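Local coordinates for hypothetical protein, conserved (Leishmania major, PDB 2B4W) that is of unknown function but probably folds as a five-bladed beta-propeller related to the beta-fructosidases, and may act on carbohydrates, at residues N32-Y46 and D83-F95. Sequence-based numbering, arbitrary orientation.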
loop_
_atom_site.group_PDB
_atom_site.type_symbol
_atom_site.label_atom_id
_atom_site.label_comp_id
_atom_site.label_asym_id
_atom_site.label_seq_id
_atom_site.Cartn_x
_atom_site.Cartn_y
_atom_site.Cartn_z
ATOM N N ASN A 32 -0.019 1.503 8.769
ATOM C CA ASN A 32 0.431 1.105 7.452
ATOM C C ASN A 32 -0.081 -0.290 7.084
ATOM O O ASN A 32 0.656 -1.248 6.870
ATOM C CB ASN A 32 1.950 1.173 7.392
ATOM C CG ASN A 32 2.458 2.592 7.561
ATOM O OD1 ASN A 32 1.703 3.562 7.617
ATOM N ND2 ASN A 32 3.777 2.712 7.631
ATOM N N CYS A 33 -1.401 -0.380 7.016
ATOM C CA CYS A 33 -2.067 -1.657 6.746
ATOM C C CYS A 33 -1.911 -2.049 5.289
ATOM O O CYS A 33 -1.513 -1.235 4.449
ATOM C CB CYS A 33 -3.537 -1.508 7.109
ATOM S SG CYS A 33 -3.822 -1.338 8.902
ATOM N N SER A 34 -2.262 -3.300 4.980
ATOM C CA SER A 34 -2.473 -3.646 3.582
ATOM C C SER A 34 -3.752 -2.985 3.081
ATOM O O SER A 34 -4.538 -2.430 3.864
ATOM C CB SER A 34 -2.612 -5.146 3.360
ATOM O OG SER A 34 -3.681 -5.679 4.085
ATOM N N VAL A 35 -4.014 -3.080 1.780
ATOM C CA VAL A 35 -5.384 -2.683 1.378
ATOM C C VAL A 35 -6.347 -3.678 1.959
ATOM O O VAL A 35 -6.007 -4.864 2.134
ATOM C CB VAL A 35 -5.501 -2.627 -0.153
ATOM C CG1 VAL A 35 -5.290 -4.013 -0.719
ATOM C CG2 VAL A 35 -6.857 -2.094 -0.547
ATOM N N PRO A 36 -7.573 -3.354 2.335
ATOM C CA PRO A 36 -8.475 -4.449 2.710
ATOM C C PRO A 36 -8.706 -5.450 1.587
ATOM O O PRO A 36 -8.469 -5.176 0.413
ATOM C CB PRO A 36 -9.790 -3.704 3.021
ATOM C CG PRO A 36 -9.271 -2.380 3.514
ATOM C CD PRO A 36 -8.209 -2.040 2.493
ATOM N N PHE A 37 -9.209 -6.638 1.947
ATOM C CA PHE A 37 -9.449 -7.692 0.957
ATOM C C PHE A 37 -10.607 -8.522 1.501
ATOM O O PHE A 37 -11.029 -8.221 2.620
ATOM C CB PHE A 37 -8.246 -8.594 0.697
ATOM C CG PHE A 37 -7.733 -9.348 1.921
ATOM C CD1 PHE A 37 -6.907 -8.746 2.861
ATOM C CD2 PHE A 37 -8.084 -10.664 2.124
ATOM C CE1 PHE A 37 -6.452 -9.460 3.961
ATOM C CE2 PHE A 37 -7.639 -11.396 3.203
ATOM C CZ PHE A 37 -6.806 -10.788 4.132
ATOM N N SER A 38 -11.090 -9.509 0.766
ATOM C CA SER A 38 -12.146 -10.367 1.326
ATOM C C SER A 38 -11.751 -11.832 1.249
ATOM O O SER A 38 -11.060 -12.256 0.321
ATOM C CB SER A 38 -13.467 -10.113 0.579
ATOM O OG SER A 38 -13.895 -11.300 -0.054
ATOM N N TYR A 39 -12.181 -12.613 2.227
ATOM C CA TYR A 39 -11.885 -14.032 2.298
ATOM C C TYR A 39 -12.966 -14.687 3.151
ATOM O O TYR A 39 -13.391 -14.076 4.133
ATOM C CB TYR A 39 -10.489 -14.226 2.857
ATOM C CG TYR A 39 -9.943 -15.621 2.961
ATOM C CD1 TYR A 39 -9.722 -16.382 1.821
ATOM C CD2 TYR A 39 -9.632 -16.187 4.198
ATOM C CE1 TYR A 39 -9.213 -17.672 1.882
ATOM C CE2 TYR A 39 -9.131 -17.469 4.269
ATOM C CZ TYR A 39 -8.925 -18.204 3.117
ATOM O OH TYR A 39 -8.423 -19.478 3.200
ATOM N N LYS A 40 -13.414 -15.866 2.750
ATOM C CA LYS A 40 -14.409 -16.641 3.493
ATOM C C LYS A 40 -15.596 -15.786 3.935
ATOM O O LYS A 40 -16.158 -15.917 5.030
ATOM C CB LYS A 40 -13.777 -17.328 4.708
ATOM C CG LYS A 40 -13.068 -18.652 4.471
ATOM C CD LYS A 40 -12.329 -19.136 5.717
ATOM C CE LYS A 40 -11.795 -20.548 5.564
ATOM N NZ LYS A 40 -10.590 -20.859 6.377
ATOM N N GLY A 41 -16.032 -14.879 3.062
ATOM C CA GLY A 41 -17.227 -14.101 3.312
ATOM C C GLY A 41 -17.040 -12.884 4.173
ATOM O O GLY A 41 -17.990 -12.168 4.497
ATOM N N LYS A 42 -15.801 -12.572 4.574
ATOM C CA LYS A 42 -15.615 -11.378 5.372
ATOM C C LYS A 42 -14.427 -10.531 4.898
ATOM O O LYS A 42 -13.462 -11.074 4.375
ATOM C CB LYS A 42 -15.386 -11.722 6.849
ATOM C CG LYS A 42 -15.835 -13.101 7.281
ATOM C CD LYS A 42 -16.167 -13.156 8.763
ATOM C CE LYS A 42 -16.147 -14.594 9.285
ATOM N NZ LYS A 42 -16.570 -14.657 10.725
ATOM N N THR A 43 -14.591 -9.237 5.139
ATOM C CA THR A 43 -13.607 -8.215 4.871
ATOM C C THR A 43 -12.504 -8.386 5.930
ATOM O O THR A 43 -12.803 -8.585 7.108
ATOM C CB THR A 43 -14.227 -6.822 4.920
ATOM O OG1 THR A 43 -15.154 -6.666 3.843
ATOM C CG2 THR A 43 -13.175 -5.728 4.740
ATOM N N HIS A 44 -11.271 -8.357 5.483
ATOM C CA HIS A 44 -10.084 -8.534 6.311
ATOM C C HIS A 44 -9.059 -7.447 5.962
ATOM O O HIS A 44 -9.140 -6.725 4.965
ATOM C CB HIS A 44 -9.436 -9.874 6.106
ATOM C CG HIS A 44 -10.158 -11.086 6.568
ATOM N ND1 HIS A 44 -11.147 -11.690 5.831
ATOM C CD2 HIS A 44 -10.014 -11.824 7.704
ATOM C CE1 HIS A 44 -11.577 -12.743 6.507
ATOM N NE2 HIS A 44 -10.920 -12.861 7.652
ATOM N N ILE A 45 -8.084 -7.336 6.853
ATOM C CA ILE A 45 -6.977 -6.415 6.646
ATOM C C ILE A 45 -5.745 -6.916 7.422
ATOM O O ILE A 45 -5.909 -7.447 8.520
ATOM C CB ILE A 45 -7.319 -4.973 7.026
ATOM C CG1 ILE A 45 -6.367 -3.996 6.362
ATOM C CG2 ILE A 45 -7.366 -4.740 8.530
ATOM C CD1 ILE A 45 -6.680 -2.523 6.486
ATOM N N TYR A 46 -4.568 -6.772 6.814
ATOM C CA TYR A 46 -3.332 -6.967 7.570
ATOM C C TYR A 46 -2.875 -5.621 8.124
ATOM O O TYR A 46 -2.926 -4.612 7.418
ATOM C CB TYR A 46 -2.191 -7.530 6.727
ATOM C CG TYR A 46 -2.434 -8.917 6.205
ATOM C CD1 TYR A 46 -2.243 -10.049 6.989
ATOM C CD2 TYR A 46 -2.855 -9.070 4.891
ATOM C CE1 TYR A 46 -2.473 -11.325 6.486
ATOM C CE2 TYR A 46 -3.085 -10.327 4.391
ATOM C CZ TYR A 46 -2.894 -11.443 5.182
ATOM O OH TYR A 46 -3.147 -12.654 4.602
ATOM N N ASP A 83 4.881 -3.027 7.478
ATOM C CA ASP A 83 4.192 -2.542 6.287
ATOM C C ASP A 83 3.712 -3.648 5.353
ATOM O O ASP A 83 4.276 -3.799 4.262
ATOM C CB ASP A 83 5.109 -1.637 5.477
ATOM C CG ASP A 83 5.639 -0.487 6.313
ATOM O OD1 ASP A 83 5.055 -0.277 7.393
ATOM O OD2 ASP A 83 6.612 0.156 5.877
ATOM N N PRO A 84 2.706 -4.396 5.774
ATOM C CA PRO A 84 2.237 -5.508 4.930
ATOM C C PRO A 84 1.515 -5.004 3.674
ATOM O O PRO A 84 1.059 -3.867 3.602
ATOM C CB PRO A 84 1.294 -6.259 5.846
ATOM C CG PRO A 84 0.870 -5.279 6.877
ATOM C CD PRO A 84 1.931 -4.239 7.019
ATOM N N TYR A 85 1.436 -5.836 2.645
ATOM C CA TYR A 85 0.889 -5.484 1.338
ATOM C C TYR A 85 0.499 -6.733 0.550
ATOM O O TYR A 85 1.112 -7.787 0.669
ATOM C CB TYR A 85 1.811 -4.644 0.471
ATOM C CG TYR A 85 3.183 -5.154 0.149
ATOM C CD1 TYR A 85 4.200 -4.945 1.083
ATOM C CD2 TYR A 85 3.489 -5.819 -1.032
ATOM C CE1 TYR A 85 5.481 -5.398 0.819
ATOM C CE2 TYR A 85 4.770 -6.272 -1.288
ATOM C CZ TYR A 85 5.761 -6.054 -0.354
ATOM O OH TYR A 85 7.053 -6.482 -0.554
ATOM N N ILE A 86 -0.547 -6.573 -0.266
ATOM C CA ILE A 86 -1.099 -7.742 -0.935
ATOM C C ILE A 86 -1.363 -7.466 -2.414
ATOM O O ILE A 86 -1.470 -6.339 -2.875
ATOM C CB ILE A 86 -2.434 -8.244 -0.341
ATOM C CG1 ILE A 86 -3.529 -7.164 -0.296
ATOM C CG2 ILE A 86 -2.263 -8.894 1.015
ATOM C CD1 ILE A 86 -4.877 -7.740 0.126
ATOM N N ALA A 87 -1.475 -8.587 -3.122
ATOM C CA ALA A 87 -1.857 -8.576 -4.527
ATOM C C ALA A 87 -2.485 -9.921 -4.855
ATOM O O ALA A 87 -2.238 -10.893 -4.144
ATOM C CB ALA A 87 -0.699 -8.257 -5.438
ATOM N N LYS A 88 -3.304 -9.925 -5.905
ATOM C CA LYS A 88 -3.847 -11.167 -6.446
ATOM C C LYS A 88 -3.208 -11.442 -7.803
ATOM O O LYS A 88 -3.286 -10.645 -8.730
ATOM C CB LYS A 88 -5.364 -11.127 -6.543
ATOM C CG LYS A 88 -6.087 -12.353 -7.048
ATOM C CD LYS A 88 -7.583 -12.065 -7.287
ATOM C CE LYS A 88 -7.843 -11.785 -8.747
ATOM N NZ LYS A 88 -9.238 -11.309 -9.019
ATOM N N ILE A 89 -2.552 -12.604 -7.871
ATOM C CA ILE A 89 -2.008 -13.074 -9.150
ATOM C C ILE A 89 -2.462 -14.517 -9.336
ATOM O O ILE A 89 -2.316 -15.374 -8.461
ATOM C CB ILE A 89 -0.498 -12.867 -9.248
ATOM C CG1 ILE A 89 -0.087 -11.401 -9.030
ATOM C CG2 ILE A 89 0.070 -13.321 -10.584
ATOM C CD1 ILE A 89 0.121 -11.038 -7.581
ATOM N N ASN A 90 -3.079 -14.756 -10.484
ATOM C CA ASN A 90 -3.709 -16.040 -10.800
ATOM C C ASN A 90 -4.487 -16.670 -9.658
ATOM O O ASN A 90 -4.259 -17.798 -9.201
ATOM C CB ASN A 90 -2.653 -17.046 -11.291
ATOM C CG ASN A 90 -2.072 -16.574 -12.609
ATOM O OD1 ASN A 90 -2.824 -16.097 -13.452
ATOM N ND2 ASN A 90 -0.762 -16.700 -12.763
ATOM N N ASN A 91 -5.478 -15.951 -9.148
ATOM C CA ASN A 91 -6.403 -16.538 -8.175
ATOM C C ASN A 91 -5.801 -16.874 -6.839
ATOM O O ASN A 91 -6.405 -17.599 -6.068
ATOM C CB ASN A 91 -7.054 -17.791 -8.830
ATOM C CG ASN A 91 -7.815 -17.270 -10.054
ATOM O OD1 ASN A 91 -7.553 -17.671 -11.178
ATOM N ND2 ASN A 91 -8.751 -16.345 -9.849
ATOM N N GLU A 92 -4.629 -16.299 -6.556
ATOM C CA GLU A 92 -4.050 -16.462 -5.231
ATOM C C GLU A 92 -3.427 -15.147 -4.752
ATOM O O GLU A 92 -3.186 -14.211 -5.523
ATOM C CB GLU A 92 -3.012 -17.586 -5.207
ATOM C CG GLU A 92 -1.665 -17.229 -5.796
ATOM C CD GLU A 92 -0.573 -18.252 -5.554
ATOM O OE1 GLU A 92 -0.732 -19.131 -4.687
ATOM O OE2 GLU A 92 0.476 -18.177 -6.240
HETATM N N MSE A 93 -3.207 -15.177 -3.452
HETATM C CA MSE A 93 -2.598 -14.079 -2.726
HETATM C C MSE A 93 -1.064 -14.202 -2.828
HETATM O O MSE A 93 -0.513 -15.277 -2.606
HETATM C CB MSE A 93 -3.051 -14.048 -1.265
HETATM C CG MSE A 93 -2.485 -12.867 -0.477
HETATM SE SE MSE A 93 -2.949 -12.813 1.391
HETATM C CE MSE A 93 -4.514 -11.739 1.010
ATOM N N ILE A 94 -0.437 -13.099 -3.156
ATOM C CA ILE A 94 0.949 -12.716 -3.063
ATOM C C ILE A 94 0.999 -11.651 -1.955
ATOM O O ILE A 94 0.567 -10.520 -2.162
ATOM C CB ILE A 94 1.530 -12.212 -4.362
ATOM C CG1 ILE A 94 1.502 -13.213 -5.520
ATOM C CG2 ILE A 94 2.975 -11.731 -4.170
ATOM C CD1 ILE A 94 1.779 -14.634 -5.090
ATOM N N PHE A 95 1.482 -12.092 -0.810
ATOM C CA PHE A 95 1.587 -11.299 0.408
ATOM C C PHE A 95 3.056 -10.957 0.669
ATOM O O PHE A 95 3.924 -11.807 0.487
ATOM C CB PHE A 95 1.005 -12.032 1.586
ATOM C CG PHE A 95 1.360 -11.510 2.972
ATOM C CD1 PHE A 95 0.628 -10.491 3.560
ATOM C CD2 PHE A 95 2.405 -12.045 3.708
ATOM C CE1 PHE A 95 0.926 -10.038 4.842
ATOM C CE2 PHE A 95 2.709 -11.609 4.983
ATOM C CZ PHE A 95 1.954 -10.609 5.568
HETATM O O HOH W 1 -1.855 -4.095 0.099
#
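M93, a selenomethionine, and F37 meet through two torsions. M93 runs out with CG anti to its backbone N (chi1 -177°), then bends at chi3 (-91°), which lays CE over the centre of the F37 ring. CE lies 3.8 Å from the ring centroid, a CH-pi contact. H44 CB lies against the opposite face, toward the rim. M93 SE stands farther above the F37 face, 5.4 Å from the centroid. It also meets the edge of the Y46 ring, with Y46 OH 3.2 Å from SE. These two approaches of the selenium are Met-aromatic contacts. The Y46 hydroxyl is hydrogen-bonded to P119 O.

F95 CE1 sits over the centre of one Y46 face, the two ring planes inclined at 47°. I86 projects from its strand toward segment 32-46 and crosses V35, F37 and Y46 at about a right angle. Its CD1 reaches F37 CB at 3.5 Å, CG1 packs on V35 CG1 and CG2 touches Y46 CE2. P84 packs on Y46 CB.

Polar links join the loop 32-36 to residues 83-86. A water accepts from both V35 N and I86 N, bridging the backbones. N32 ND2 donates to D83 OD1 at 3.3 Å, from above the carboxylate plane. R48 forms a salt bridge to the same oxygen.

Strands 37-39 and 42-50 and strands 84-89 and 92-100 form two beta hairpins, each with a type I' turn. The hairpins belong to different sheets. Their buried apolar seam is consistent with packing between neighbouring blades of a beta-propeller.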